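Side-chain contacts in bifunctional enzyme IspD/IspF (Campylobacter jejuni, PDB 1W55), which makes 4-diphosphocytidyl-2-C-methyl-D-erythritol from CTP and methylerythritol phosphate, and cyclises its 2-phosphate with release of CMP, two steps of isoprenoid precursor synthesis: residues A[19-23]-A[24-28]; A[256-260]-A[261-265]; A[329-333]-A[334-338]. One frame throughout, in Å; residues are numbered along the deposited sequence. Where two conformers were deposited one is given.

Contact 1: residues A[19-23]-A[24-28]; sequences TKVKK and QFLRL
Lys-22 and Phe-25 run side by side and point the same way, the extended lysine chain passing CD1 and CE1 of the ring: Lys-22 CB is 3.9 Å from Phe-25 CD1, and further out Lys-22 CD comes within 4.1 Å of Phe-25 CE1. Gln-24, the preceding residue, sets its CG over one face of that ring, 4.1 Å above the plane and displaced toward the rim. The bend at chi2 (-89°) turns the Gln-24 amide back, so that OE1 reaches 3.6 Å from Lys-22 CB, while NE2 bonds to the carbonyl of Ala-10. These side chains fan out from a single 3-10 turn in the cytidylyltransferase half of the enzyme, leading from the loop after strand 4-9 into strand 27-28. Phe-25 N closes it on Lys-22 O (3.0 Å), followed by a weak bond from Leu-26 N to Lys-23 O. Lys-23, a predicted transition-state stabiliser, is carried on this turn and sends its side chain to within about 6 Å of that of Lys-191. Val-21 and Leu-26 meet at roughly a right angle, CG1 of the valine 3.8 Å from CD2 of the leucine.

Contact 2: residues A[256-260]-A[261-265]; sequences AILGA and AGLGD. With C (cytidine-5'-monophosphate), chain C.
Leu-258 and Leu-263 are joined by the 6→1 bond of a Schellman motif, the turn that ends helix 248-260 in the cyclodiphosphate synthase domain. Among the backbone bonds, Leu-263 N reaches back to Leu-258 O at 2.8 Å and nearly straight (170°), and Gly-262 N makes the 5→2 bond to Gly-259 O at 3.1 Å. Gly-262 makes the reversal with positive phi (72°), a backbone region that glycine enters easily. Ala-261 N lies between two acceptors, Ile-257 O and Leu-258 O, and its bonds to both are weak.

Apolar contact is carried mainly by Leu-258. With its CG anti to the carbonyl carbon (chi1 -66°), the side chain forks over the returning chain: CD2 meets Leu-263 CB at 4.0 Å, the two side chains crossing at about a right angle, while CD1 rests 3.7 Å from Asp-265 C. The Ala-261 side chain packs, beyond the turn, on Leu-363 of strand 354-365.

Polar side-chain bonds gather on Asp-265, the N-cap of helix 266-269, whose OD2 accepts a bond from Glu-268 N. OD1 is held from a second subunit by a salt bridge to Lys-318 and by Ala-340 N, which together probably keep the carboxylate in place at an active site shared between subunits. The cytidine monophosphate ribose is bound on the OD2 side: O2' donates to Asp-265 OD2 at 2.7 Å, and O3' adds a weak bond to the same oxygen.

Contact 3: residues A[329-333]-A[334-338]; sequences LDLDE and FRINV
Asp-332 and Phe-334 touch across a 3-10 turn, the CB of the aspartate lying 3.6 Å from CE2 of the ring. The turn links a Schellman motif, in which Asp-330 leaves helix 318-329 with positive phi, to strand 336-341, outermost within the chain in the five-stranded mixed sheet of the cyclodiphosphate synthase domain. Two successive backbone bonds build it, Arg-335 N to Asp-332 O at 3.1 Å and Ile-336 N to Glu-333 O at 3.2 Å.

Conformation decides how the side chains meet on this frame. Phe-334 places CG between its backbone N and carbonyl carbon (chi1 77°), which turns the ring back over the turn, where CB of Asp-332 and the Arg-335 chain meet it from the same side. Arg-335 runs extended from CG to NE across one face, its CG 3.8 Å from the ring plane and offset toward the rim. The final torsion then folds away (chi4 -73°) and brings Phe-334 CZ over one face of the guanidinium, 3.4 Å above its plane and toward its rim, the two groups tilted against each other. The polar end is committed elsewhere, NH1 bonding to Ile-301 O on the adjacent strand and forming a salt bridge with Glu-209 of a third subunit. Phe-63 of that same subunit stacks on the Phe-334 ring, so the turn belongs to a subunit interface. Asp-332 and Arg-335 carry opposite charges but do not pair directly; OD2 of the aspartate remains 4.9 Å from NE of the arginine.

Against strand 298-308, Leu-331 and Ile-336 cross at about a right angle. Their contact is methyl to methyl, Leu-331 CD1 lying 3.7 Å from Ile-336 CD1.

The three contacts follow one another along the chain, contact 1 in the cytidylyltransferase half and contacts 2 and 3 in the cyclodiphosphate synthase half. The centre of contact 2 lies about 18 Å from the centres of both others, which are themselves about 23 Å apart. Helix 282-295 is common ground: Lys-20, Ile-257 and Leu-329, one from each stretch of chain, pack on it. Through Lys-20 and a backbone bond between Lys-22 and Glu-295, contact 1 sits at the junction of the two catalytic halves. Contacts 2 and 3 touch directly, Ile-257 CD1 lying 4.2 Å from Leu-329 CD1. They also meet between subunits, where Gly-264 N bonds to Asn-337 OD1 of a neighbouring copy, tying helix end to strand 336-341.

Contact 1: residues A[19-23]-A[24-28]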
# COMPACT_ATOMS: atom_id res chain seq x y z
N THR A 19 29.17 8.58 -9.95
CA THR A 19 29.25 7.62 -11.03
C THR A 19 29.63 8.50 -12.23
O THR A 19 30.46 9.40 -12.08
CB THR A 19 27.89 6.95 -11.18
OG1 THR A 19 26.95 7.60 -10.32
CG2 THR A 19 27.96 5.54 -10.62
N LYS A 20 29.07 8.26 -13.41
CA LYS A 20 29.26 9.23 -14.47
C LYS A 20 28.28 10.40 -14.29
O LYS A 20 28.53 11.50 -14.75
CB LYS A 20 29.14 8.61 -15.86
CG LYS A 20 29.80 9.46 -16.99
CD LYS A 20 31.30 9.15 -17.14
CE LYS A 20 32.10 10.43 -17.41
NZ LYS A 20 33.58 10.21 -17.38
N VAL A 21 27.19 10.15 -13.58
CA VAL A 21 26.18 11.18 -13.35
C VAL A 21 26.53 12.14 -12.20
O VAL A 21 26.90 11.72 -11.10
CB VAL A 21 24.74 10.59 -13.20
CG1 VAL A 21 24.61 9.73 -11.97
CG2 VAL A 21 23.69 11.71 -13.19
N LYS A 22 26.42 13.43 -12.48
CA LYS A 22 26.54 14.47 -11.46
C LYS A 22 25.28 14.51 -10.60
O LYS A 22 24.14 14.50 -11.11
CB LYS A 22 26.77 15.83 -12.10
CG LYS A 22 28.15 15.98 -12.74
CD LYS A 22 28.25 17.31 -13.47
CE LYS A 22 29.47 17.36 -14.40
NZ LYS A 22 29.46 18.57 -15.28
N LYS A 23 25.49 14.55 -9.29
CA LYS A 23 24.38 14.42 -8.35
C LYS A 23 23.33 15.52 -8.47
O LYS A 23 22.16 15.29 -8.18
CB LYS A 23 24.89 14.25 -6.91
CG LYS A 23 25.28 15.53 -6.18
CD LYS A 23 25.43 15.23 -4.70
CE LYS A 23 26.87 15.19 -4.30
NZ LYS A 23 27.23 16.50 -3.69
N GLN A 24 23.72 16.70 -8.94
CA GLN A 24 22.77 17.80 -9.08
C GLN A 24 21.77 17.58 -10.22
O GLN A 24 20.72 18.24 -10.24
CB GLN A 24 23.46 19.16 -9.21
CG GLN A 24 24.76 19.17 -9.99
CD GLN A 24 25.97 18.90 -9.11
OE1 GLN A 24 26.48 17.77 -9.09
NE2 GLN A 24 26.44 19.93 -8.39
N PHE A 25 22.08 16.64 -11.12
CA PHE A 25 21.22 16.31 -12.26
C PHE A 25 20.51 14.95 -12.19
O PHE A 25 19.90 14.54 -13.17
CB PHE A 25 21.99 16.45 -13.59
CG PHE A 25 22.65 17.78 -13.75
CD1 PHE A 25 24.02 17.87 -13.95
CD2 PHE A 25 21.92 18.95 -13.67
CE1 PHE A 25 24.65 19.09 -14.07
CE2 PHE A 25 22.54 20.20 -13.79
CZ PHE A 25 23.90 20.26 -13.99
N LEU A 26 20.58 14.26 -11.05
CA LEU A 26 19.69 13.12 -10.81
C LEU A 26 18.25 13.60 -10.85
O LEU A 26 17.95 14.67 -10.32
CB LEU A 26 19.93 12.50 -9.44
CG LEU A 26 21.28 11.85 -9.16
CD1 LEU A 26 21.36 11.51 -7.67
CD2 LEU A 26 21.50 10.61 -10.03
N ARG A 27 17.37 12.81 -11.47
CA ARG A 27 15.98 13.23 -11.57
C ARG A 27 15.16 12.78 -10.38
O ARG A 27 15.16 11.61 -10.02
CB ARG A 27 15.35 12.79 -12.90
CG ARG A 27 15.15 13.94 -13.90
CD ARG A 27 16.44 14.75 -14.17
NE ARG A 27 16.32 15.69 -15.28
CZ ARG A 27 17.35 16.18 -15.96
NH1 ARG A 27 18.59 15.83 -15.64
NH2 ARG A 27 17.15 17.02 -16.97
N LEU A 28 14.46 13.73 -9.77
CA LEU A 28 13.54 13.48 -8.67
C LEU A 28 12.19 13.93 -9.20
O LEU A 28 11.96 15.13 -9.38
CB LEU A 28 13.92 14.30 -7.42
CG LEU A 28 15.37 14.24 -6.90
CD1 LEU A 28 15.48 14.90 -5.52
CD2 LEU A 28 15.93 12.82 -6.86

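Contact 2: residues A[256-260]-A[261-265]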
# COMPACT_ATOMS: atom_id res chain seq x y z
N ALA A 256 22.38 12.42 -32.77
CA ALA A 256 21.11 11.96 -32.22
C ALA A 256 21.14 11.92 -30.70
O ALA A 256 20.19 12.35 -30.04
CB ALA A 256 20.72 10.59 -32.79
N ILE A 257 22.25 11.44 -30.14
CA ILE A 257 22.43 11.33 -28.69
C ILE A 257 22.51 12.70 -28.01
O ILE A 257 21.88 12.92 -26.97
CB ILE A 257 23.70 10.48 -28.38
CG1 ILE A 257 23.44 9.00 -28.74
CG2 ILE A 257 24.07 10.58 -26.89
CD1 ILE A 257 24.68 8.13 -28.85
N LEU A 258 23.27 13.62 -28.59
CA LEU A 258 23.34 14.98 -28.09
C LEU A 258 21.99 15.68 -28.23
O LEU A 258 21.58 16.44 -27.34
CB LEU A 258 24.40 15.79 -28.83
CG LEU A 258 25.86 15.36 -28.65
CD1 LEU A 258 26.72 16.07 -29.69
CD2 LEU A 258 26.38 15.62 -27.23
N GLY A 259 21.31 15.42 -29.35
CA GLY A 259 20.04 16.06 -29.64
C GLY A 259 18.96 15.68 -28.65
O GLY A 259 18.23 16.55 -28.18
N ALA A 260 18.88 14.39 -28.32
CA ALA A 260 17.89 13.90 -27.36
C ALA A 260 18.12 14.50 -25.97
O ALA A 260 17.17 14.69 -25.21
CB ALA A 260 17.89 12.36 -27.32
N ALA A 261 19.38 14.81 -25.66
CA ALA A 261 19.77 15.36 -24.36
C ALA A 261 19.75 16.88 -24.34
O ALA A 261 20.04 17.48 -23.31
CB ALA A 261 21.17 14.85 -23.97
N GLY A 262 19.43 17.50 -25.47
CA GLY A 262 19.40 18.95 -25.57
C GLY A 262 20.78 19.59 -25.56
O GLY A 262 20.90 20.75 -25.18
N LEU A 263 21.80 18.88 -26.04
CA LEU A 263 23.19 19.31 -25.92
C LEU A 263 23.83 19.79 -27.23
O LEU A 263 25.06 19.73 -27.38
CB LEU A 263 24.03 18.18 -25.32
CG LEU A 263 24.54 18.23 -23.87
CD1 LEU A 263 23.66 19.05 -22.94
CD2 LEU A 263 24.77 16.79 -23.31
N GLY A 264 23.01 20.25 -28.17
CA GLY A 264 23.53 20.84 -29.39
C GLY A 264 23.76 19.83 -30.49
O GLY A 264 22.91 18.96 -30.75
N ASP A 265 24.91 19.95 -31.17
CA ASP A 265 25.32 18.99 -32.20
C ASP A 265 26.84 18.78 -32.20
O ASP A 265 27.56 19.38 -31.38
CB ASP A 265 24.77 19.37 -33.59
CG ASP A 265 25.32 20.69 -34.12
OD1 ASP A 265 24.55 21.41 -34.81
OD2 ASP A 265 26.49 21.08 -33.91
OP3 C C . 28.93 18.52 -40.78
P C C . 29.23 19.80 -41.51
OP1 C C . 28.28 20.09 -42.62
OP2 C C . 30.67 19.86 -41.93
O5' C C . 29.01 20.96 -40.43
C5' C C . 29.83 21.07 -39.27
C4' C C . 29.07 21.83 -38.18
O4' C C . 28.68 23.14 -38.60
C3' C C . 27.77 21.17 -37.73
O3' C C . 27.98 20.17 -36.73
C2' C C . 26.96 22.34 -37.19
O2' C C . 27.41 22.65 -35.87
C1' C C . 27.42 23.52 -38.02
N1 C C . 26.50 23.99 -39.08
C2 C C . 25.69 25.13 -38.87
O2 C C . 25.72 25.71 -37.76
N3 C C . 24.88 25.60 -39.85
C4 C C . 24.82 24.98 -41.05
N4 C C . 24.01 25.45 -42.04
C5 C C . 25.60 23.85 -41.28
C6 C C . 26.45 23.38 -40.28

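Contact 3: residues A[329-333]-A[334-338]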
# COMPACT_ATOMS: atom_id res chain seq x y z
N LEU A 329 29.61 2.16 -26.15
CA LEU A 329 28.67 2.88 -25.30
C LEU A 329 28.32 2.11 -24.04
O LEU A 329 27.54 2.58 -23.23
CB LEU A 329 27.40 3.28 -26.08
CG LEU A 329 27.61 4.19 -27.29
CD1 LEU A 329 26.30 4.37 -28.06
CD2 LEU A 329 28.19 5.56 -26.87
N ASP A 330 28.91 0.92 -23.89
CA ASP A 330 28.63 0.05 -22.74
C ASP A 330 27.12 -0.23 -22.62
O ASP A 330 26.51 -0.08 -21.55
CB ASP A 330 29.26 0.61 -21.45
CG ASP A 330 29.16 -0.36 -20.27
OD1 ASP A 330 29.10 -1.59 -20.48
OD2 ASP A 330 29.11 0.04 -19.08
N LEU A 331 26.54 -0.62 -23.75
CA LEU A 331 25.12 -0.97 -23.85
C LEU A 331 24.98 -2.43 -24.23
O LEU A 331 25.85 -3.00 -24.88
CB LEU A 331 24.46 -0.15 -24.96
CG LEU A 331 24.22 1.34 -24.75
CD1 LEU A 331 23.44 1.89 -25.94
CD2 LEU A 331 23.48 1.59 -23.43
N ASP A 332 23.87 -3.04 -23.84
CA ASP A 332 23.56 -4.38 -24.30
C ASP A 332 23.29 -4.33 -25.81
O ASP A 332 22.61 -3.41 -26.31
CB ASP A 332 22.38 -4.96 -23.55
CG ASP A 332 22.78 -5.53 -22.19
OD1 ASP A 332 23.64 -6.44 -22.13
OD2 ASP A 332 22.28 -5.12 -21.12
N GLU A 333 23.84 -5.31 -26.51
CA GLU A 333 23.81 -5.41 -27.96
C GLU A 333 22.42 -5.34 -28.59
O GLU A 333 22.27 -4.75 -29.66
CB GLU A 333 24.48 -6.71 -28.39
CG GLU A 333 25.91 -6.55 -28.88
CD GLU A 333 26.71 -7.85 -28.80
OE1 GLU A 333 27.80 -7.85 -28.17
OE2 GLU A 333 26.25 -8.88 -29.36
N PHE A 334 21.42 -5.94 -27.94
CA PHE A 334 20.07 -5.96 -28.51
C PHE A 334 19.44 -4.57 -28.69
O PHE A 334 18.48 -4.43 -29.44
CB PHE A 334 19.14 -6.86 -27.69
CG PHE A 334 18.65 -6.24 -26.40
CD1 PHE A 334 17.44 -5.55 -26.36
CD2 PHE A 334 19.37 -6.40 -25.22
CE1 PHE A 334 16.97 -4.99 -25.16
CE2 PHE A 334 18.91 -5.86 -24.02
CZ PHE A 334 17.71 -5.15 -23.99
N ARG A 335 19.99 -3.57 -28.00
CA ARG A 335 19.48 -2.20 -28.05
C ARG A 335 19.94 -1.40 -29.28
O ARG A 335 19.58 -0.24 -29.40
CB ARG A 335 19.89 -1.44 -26.79
CG ARG A 335 19.26 -1.97 -25.53
CD ARG A 335 19.79 -1.34 -24.27
NE ARG A 335 19.11 -1.93 -23.12
CZ ARG A 335 17.85 -1.68 -22.77
NH1 ARG A 335 17.09 -0.82 -23.47
NH2 ARG A 335 17.34 -2.29 -21.71
N ILE A 336 20.75 -2.02 -30.15
CA ILE A 336 21.34 -1.35 -31.31
C ILE A 336 20.89 -2.03 -32.59
O ILE A 336 20.97 -3.27 -32.70
CB ILE A 336 22.92 -1.41 -31.29
CG1 ILE A 336 23.50 -1.26 -29.87
CG2 ILE A 336 23.51 -0.42 -32.30
CD1 ILE A 336 23.22 0.04 -29.19
N ASN A 337 20.49 -1.24 -33.58
CA ASN A 337 20.09 -1.78 -34.88
C ASN A 337 20.58 -0.90 -36.02
O ASN A 337 20.40 0.32 -36.01
CB ASN A 337 18.57 -1.94 -34.95
CG ASN A 337 18.14 -2.83 -36.11
OD1 ASN A 337 18.23 -4.06 -36.03
ND2 ASN A 337 17.66 -2.22 -37.18
N VAL A 338 21.20 -1.53 -37.02
CA VAL A 338 21.71 -0.80 -38.18
C VAL A 338 21.07 -1.35 -39.44
O VAL A 338 21.13 -2.55 -39.70
CB VAL A 338 23.25 -0.88 -38.27
CG1 VAL A 338 23.77 -0.18 -39.53
CG2 VAL A 338 23.90 -0.27 -37.02